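Local coordinates for protein probable TonB-dependent siderophore receptor PiuA (PDB 5FP1) that probably takes part in the first step of iron uptake by binding iron-chelating siderophores at the outer membrane, at residues S505-E518 and T550-V562. Numbering follows the deposited sequence.
Sequences SETINANNQMIDPE and TRVQIDPTTYANV
Tyr559 presses one face of its ring against the CB of Asn512, a CH-pi contact with 3.9 Å from that carbon to the ring centroid, while CG of Gln553 lies over the opposite face. At the far end of the ring, ND2 of Asn509 donates to Tyr559 OH over 3.1 Å, with the hydroxyl close to the plane of the amide. Asn511 packs OD1 on Thr557 CB (3.4 Å), and waters link its backbone O to Tyr559 N and its side-chain amide to Pro556 O and Thr557 O. At the Tyr559 backbone, Ile515 sets CD1 against the carbonyl oxygen, while its CG2 meets the amide of Asn561. That amide turns its nitrogen to the backbone: Asn561 ND2 reaches Asp516 O over 3.0 Å, approaching from above the carbonyl plane. Where the loop passes into strand 518-531, Glu518 OE2 accepts from the backbone N of Arg551 at 2.7 Å, nearly straight at 170° and on the anti lone pair, while OE1 forms a salt bridge with Lys547. The Arg551 side chain, bent at chi3 (60°), brings NH2 to 2.7 Å from Ser505 O. Water joins its NE to Asn512 ND2, and another joins its NH1 to Asp516 O and Asn561 OD1.

Asn509 and Asn512 are positioned by bonds within the loop: Asn509 OD1 accepts from Asn511 N in an Asx turn, and Asn512 accepts from Asn509 N on OD1 and donates from ND2 to Thr507 O. Directional bonds and water bridges thus hold this barrel loop to the 536-555/558-575 hairpin, and Glu518, between Lys547 and nearby Arg551, would probably be favoured as a carboxylate.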
loop_
_atom_site.group_PDB
_atom_site.type_symbol
_atom_site.label_atom_id
_atom_site.label_comp_id
_atom_site.label_asym_id
_atom_site.label_seq_id
_atom_site.Cartn_x
_atom_site.Cartn_y
_atom_site.Cartn_z
ATOM N N SER A 505 -7.419 1.977 -13.587
ATOM C CA SER A 505 -6.636 2.365 -14.748
ATOM C C SER A 505 -6.066 1.126 -15.446
ATOM O O SER A 505 -5.675 1.205 -16.606
ATOM C CB SER A 505 -5.533 3.355 -14.374
ATOM O OG SER A 505 -4.562 2.745 -13.542
ATOM N N GLU A 506 -6.065 -0.025 -14.758
ATOM C CA GLU A 506 -5.454 -1.251 -15.281
ATOM C C GLU A 506 -6.468 -2.272 -15.849
ATOM O O GLU A 506 -6.109 -3.347 -16.322
ATOM C CB GLU A 506 -4.605 -1.910 -14.185
ATOM C CG GLU A 506 -3.491 -1.001 -13.653
ATOM C CD GLU A 506 -2.873 -1.500 -12.365
ATOM O OE1 GLU A 506 -3.183 -2.647 -11.942
ATOM O OE2 GLU A 506 -2.062 -0.751 -11.768
ATOM N N THR A 507 -7.728 -1.927 -15.796
ATOM C CA THR A 507 -8.809 -2.845 -16.123
ATOM C C THR A 507 -8.814 -3.102 -17.639
ATOM O O THR A 507 -8.727 -2.177 -18.450
ATOM C CB THR A 507 -10.151 -2.267 -15.605
ATOM O OG1 THR A 507 -10.251 -2.549 -14.198
ATOM C CG2 THR A 507 -11.365 -2.889 -16.312
ATOM N N ILE A 508 -8.845 -4.374 -17.993
ATOM C CA ILE A 508 -8.841 -4.809 -19.374
ATOM C C ILE A 508 -10.276 -4.818 -19.912
ATOM O O ILE A 508 -11.263 -5.078 -19.172
ATOM C CB ILE A 508 -8.196 -6.219 -19.510
ATOM C CG1 ILE A 508 -7.954 -6.574 -20.989
ATOM C CG2 ILE A 508 -9.062 -7.278 -18.834
ATOM C CD1 ILE A 508 -7.108 -7.815 -21.209
ATOM N N ASN A 509 -10.394 -4.499 -21.194
ATOM C CA ASN A 509 -11.671 -4.567 -21.884
ATOM C C ASN A 509 -11.451 -4.890 -23.370
ATOM O O ASN A 509 -10.325 -5.112 -23.810
ATOM C CB ASN A 509 -12.493 -3.295 -21.662
ATOM C CG ASN A 509 -11.831 -2.045 -22.220
ATOM O OD1 ASN A 509 -11.320 -2.044 -23.307
ATOM N ND2 ASN A 509 -11.845 -0.964 -21.438
ATOM N N ALA A 510 -12.532 -4.956 -24.127
ATOM C CA ALA A 510 -12.439 -5.361 -25.543
ATOM C C ALA A 510 -11.494 -4.452 -26.294
ATOM O O ALA A 510 -10.825 -4.890 -27.206
ATOM C CB ALA A 510 -13.814 -5.303 -26.187
ATOM N N ASN A 511 -11.488 -3.169 -25.935
ATOM C CA ASN A 511 -10.808 -2.167 -26.738
ATOM C C ASN A 511 -9.342 -1.891 -26.364
ATOM O O ASN A 511 -8.624 -1.316 -27.162
ATOM C CB ASN A 511 -11.620 -0.881 -26.686
ATOM C CG ASN A 511 -13.061 -1.127 -27.072
ATOM O OD1 ASN A 511 -13.981 -0.841 -26.315
ATOM N ND2 ASN A 511 -13.255 -1.748 -28.234
ATOM N N ASN A 512 -8.901 -2.309 -25.177
ATOM C CA ASN A 512 -7.493 -2.103 -24.790
ATOM C C ASN A 512 -6.679 -3.387 -24.689
ATOM O O ASN A 512 -5.462 -3.369 -24.403
ATOM C CB ASN A 512 -7.403 -1.280 -23.492
ATOM C CG ASN A 512 -7.978 -1.989 -22.285
ATOM O OD1 ASN A 512 -8.237 -3.195 -22.298
ATOM N ND2 ASN A 512 -8.200 -1.222 -21.224
ATOM N N GLN A 513 -7.336 -4.514 -24.953
ATOM C CA GLN A 513 -6.727 -5.818 -24.707
ATOM C C GLN A 513 -5.503 -6.072 -25.560
ATOM O O GLN A 513 -4.659 -6.856 -25.175
ATOM C CB GLN A 513 -7.722 -6.972 -24.967
ATOM C CG GLN A 513 -8.130 -7.162 -26.437
ATOM C CD GLN A 513 -9.228 -8.212 -26.574
ATOM O OE1 GLN A 513 -9.046 -9.362 -26.203
ATOM N NE2 GLN A 513 -10.374 -7.805 -27.064
ATOM N N MET A 514 -5.406 -5.416 -26.714
ATOM C CA MET A 514 -4.282 -5.647 -27.621
ATOM C C MET A 514 -3.158 -4.617 -27.400
ATOM O O MET A 514 -2.125 -4.691 -28.046
ATOM C CB MET A 514 -4.751 -5.618 -29.097
ATOM C CG MET A 514 -5.116 -4.260 -29.642
ATOM S SD MET A 514 -6.417 -3.344 -28.791
ATOM C CE MET A 514 -7.889 -4.293 -29.227
ATOM N N ILE A 515 -3.339 -3.675 -26.485
ATOM C CA ILE A 515 -2.378 -2.581 -26.341
ATOM C C ILE A 515 -1.121 -3.080 -25.614
ATOM O O ILE A 515 -1.197 -3.901 -24.673
ATOM C CB ILE A 515 -3.015 -1.376 -25.610
ATOM C CG1 ILE A 515 -4.319 -0.937 -26.297
ATOM C CG2 ILE A 515 -2.063 -0.191 -25.562
ATOM C CD1 ILE A 515 -4.118 -0.327 -27.671
ATOM N N ASP A 516 0.044 -2.612 -26.061
ATOM C CA ASP A 516 1.318 -2.969 -25.449
ATOM C C ASP A 516 1.422 -2.305 -24.055
ATOM O O ASP A 516 0.678 -1.376 -23.737
ATOM C CB ASP A 516 2.506 -2.451 -26.278
ATOM C CG ASP A 516 2.712 -3.209 -27.595
ATOM O OD1 ASP A 516 2.443 -4.413 -27.681
ATOM O OD2 ASP A 516 3.190 -2.574 -28.535
ATOM N N PRO A 517 2.353 -2.769 -23.237
ATOM C CA PRO A 517 2.444 -2.225 -21.876
ATOM C C PRO A 517 2.830 -0.765 -21.798
ATOM O O PRO A 517 3.546 -0.250 -22.665
ATOM C CB PRO A 517 3.545 -3.064 -21.226
ATOM C CG PRO A 517 3.598 -4.325 -22.009
ATOM C CD PRO A 517 3.184 -3.971 -23.417
ATOM N N GLU A 518 2.378 -0.109 -20.736
ATOM C CA GLU A 518 2.875 1.216 -20.406
ATOM C C GLU A 518 4.341 1.110 -20.072
ATOM O O GLU A 518 4.802 0.079 -19.609
ATOM C CB GLU A 518 2.123 1.786 -19.215
ATOM C CG GLU A 518 0.639 2.023 -19.487
ATOM C CD GLU A 518 -0.030 2.769 -18.355
ATOM O OE1 GLU A 518 0.135 2.356 -17.176
ATOM O OE2 GLU A 518 -0.729 3.763 -18.628
ATOM N N THR A 550 2.012 6.396 -21.460
ATOM C CA THR A 550 0.835 6.157 -20.643
ATOM C C THR A 550 -0.320 5.797 -21.541
ATOM O O THR A 550 -0.503 6.409 -22.616
ATOM C CB THR A 550 0.467 7.437 -19.871
ATOM O OG1 THR A 550 1.545 7.808 -19.004
ATOM C CG2 THR A 550 -0.804 7.261 -19.046
ATOM N N ARG A 551 -1.115 4.824 -21.114
ATOM C CA ARG A 551 -2.279 4.419 -21.877
ATOM C C ARG A 551 -3.357 5.472 -21.693
ATOM O O ARG A 551 -3.638 5.867 -20.581
ATOM C CB ARG A 551 -2.798 3.053 -21.414
ATOM C CG ARG A 551 -3.844 2.450 -22.357
ATOM C CD ARG A 551 -4.020 0.965 -22.077
ATOM N NE ARG A 551 -4.465 0.702 -20.733
ATOM C CZ ARG A 551 -3.753 0.162 -19.750
ATOM N NH1 ARG A 551 -2.484 -0.212 -19.890
ATOM N NH2 ARG A 551 -4.345 -0.009 -18.588
ATOM N N VAL A 552 -3.987 5.931 -22.766
ATOM C CA VAL A 552 -5.055 6.899 -22.632
ATOM C C VAL A 552 -6.190 6.517 -23.582
ATOM O O VAL A 552 -5.994 5.733 -24.492
ATOM C CB VAL A 552 -4.585 8.345 -22.920
ATOM C CG1 VAL A 552 -3.508 8.783 -21.924
ATOM C CG2 VAL A 552 -4.082 8.464 -24.337
ATOM N N GLN A 553 -7.386 7.016 -23.288
ATOM C CA GLN A 553 -8.556 6.786 -24.116
ATOM C C GLN A 553 -8.632 7.914 -25.137
ATOM O O GLN A 553 -8.444 9.092 -24.795
ATOM C CB GLN A 553 -9.796 6.722 -23.218
ATOM C CG GLN A 553 -10.994 6.050 -23.843
ATOM C CD GLN A 553 -12.080 5.717 -22.843
ATOM O OE1 GLN A 553 -11.980 6.030 -21.658
ATOM N NE2 GLN A 553 -13.140 5.087 -23.321
ATOM N N ILE A 554 -8.878 7.523 -26.389
ATOM C CA ILE A 554 -9.056 8.409 -27.546
ATOM C C ILE A 554 -10.535 8.693 -27.854
ATOM O O ILE A 554 -10.884 9.801 -28.228
ATOM C CB ILE A 554 -8.468 7.765 -28.812
ATOM C CG1 ILE A 554 -6.981 7.491 -28.626
ATOM C CG2 ILE A 554 -8.698 8.659 -30.020
ATOM C CD1 ILE A 554 -6.235 8.651 -28.009
ATOM N N ASP A 555 -11.397 7.687 -27.720
ATOM C CA ASP A 555 -12.832 7.875 -27.861
ATOM C C ASP A 555 -13.468 6.763 -27.074
ATOM O O ASP A 555 -12.770 6.027 -26.400
ATOM C CB ASP A 555 -13.264 7.879 -29.324
ATOM C CG ASP A 555 -13.078 6.522 -29.995
ATOM O OD1 ASP A 555 -13.205 5.470 -29.321
ATOM O OD2 ASP A 555 -12.816 6.513 -31.208
ATOM N N PRO A 556 -14.795 6.647 -27.113
ATOM C CA PRO A 556 -15.369 5.752 -26.105
ATOM C C PRO A 556 -14.934 4.296 -26.199
ATOM O O PRO A 556 -15.092 3.544 -25.223
ATOM C CB PRO A 556 -16.879 5.883 -26.341
ATOM C CG PRO A 556 -17.032 7.261 -26.913
ATOM C CD PRO A 556 -15.814 7.481 -27.775
ATOM N N THR A 557 -14.422 3.882 -27.356
ATOM C CA THR A 557 -14.048 2.483 -27.560
ATOM C C THR A 557 -12.700 2.383 -28.267
ATOM O O THR A 557 -12.428 1.394 -28.960
ATOM C CB THR A 557 -15.099 1.656 -28.375
ATOM O OG1 THR A 557 -15.418 2.318 -29.596
ATOM C CG2 THR A 557 -16.365 1.398 -27.617
ATOM N N THR A 558 -11.820 3.352 -28.025
ATOM C CA THR A 558 -10.469 3.327 -28.580
ATOM C C THR A 558 -9.403 3.817 -27.559
ATOM O O THR A 558 -9.580 4.863 -26.927
ATOM C CB THR A 558 -10.385 4.238 -29.809
ATOM O OG1 THR A 558 -11.494 3.958 -30.697
ATOM C CG2 THR A 558 -9.053 4.065 -30.540
ATOM N N TYR A 559 -8.301 3.076 -27.439
ATOM C CA TYR A 559 -7.175 3.438 -26.570
ATOM C C TYR A 559 -5.885 3.516 -27.342
ATOM O O TYR A 559 -5.766 2.932 -28.406
ATOM C CB TYR A 559 -7.001 2.384 -25.459
ATOM C CG TYR A 559 -8.147 2.302 -24.516
ATOM C CD1 TYR A 559 -9.313 1.600 -24.859
ATOM C CD2 TYR A 559 -8.094 2.908 -23.271
ATOM C CE1 TYR A 559 -10.359 1.521 -23.989
ATOM C CE2 TYR A 559 -9.152 2.835 -22.396
ATOM C CZ TYR A 559 -10.271 2.131 -22.761
ATOM O OH TYR A 559 -11.310 2.038 -21.908
ATOM N N ALA A 560 -4.899 4.214 -26.784
ATOM C CA ALA A 560 -3.561 4.265 -27.342
ATOM C C ALA A 560 -2.558 4.606 -26.245
ATOM O O ALA A 560 -2.933 5.137 -25.224
ATOM C CB ALA A 560 -3.488 5.339 -28.437
ATOM N N ASN A 561 -1.280 4.359 -26.495
ATOM C CA ASN A 561 -0.219 4.566 -25.505
ATOM C C ASN A 561 0.539 5.888 -25.674
ATOM O O ASN A 561 1.767 5.910 -25.571
ATOM C CB ASN A 561 0.806 3.470 -25.650
ATOM C CG ASN A 561 0.654 2.373 -24.638
ATOM O OD1 ASN A 561 -0.132 2.456 -23.695
ATOM N ND2 ASN A 561 1.429 1.323 -24.833
ATOM N N VAL A 562 -0.185 6.984 -25.855
ATOM C CA VAL A 562 0.417 8.254 -26.246
ATOM C C VAL A 562 0.448 9.280 -25.117
ATOM O O VAL A 562 0.907 10.398 -25.319
ATOM C CB VAL A 562 -0.353 8.869 -27.446
ATOM C CG1 VAL A 562 -0.183 8.005 -28.685
ATOM C CG2 VAL A 562 -1.826 9.016 -27.128
HETATM O O HOH W 1 -8.385 0.592 -29.005
HETATM O O HOH W 2 -11.148 -1.341 -30.156
HETATM O O HOH W 3 -14.146 0.736 -24.029
HETATM O O HOH W 4 -7.240 1.432 -20.017
HETATM O O HOH W 5 -0.800 0.227 -22.185
#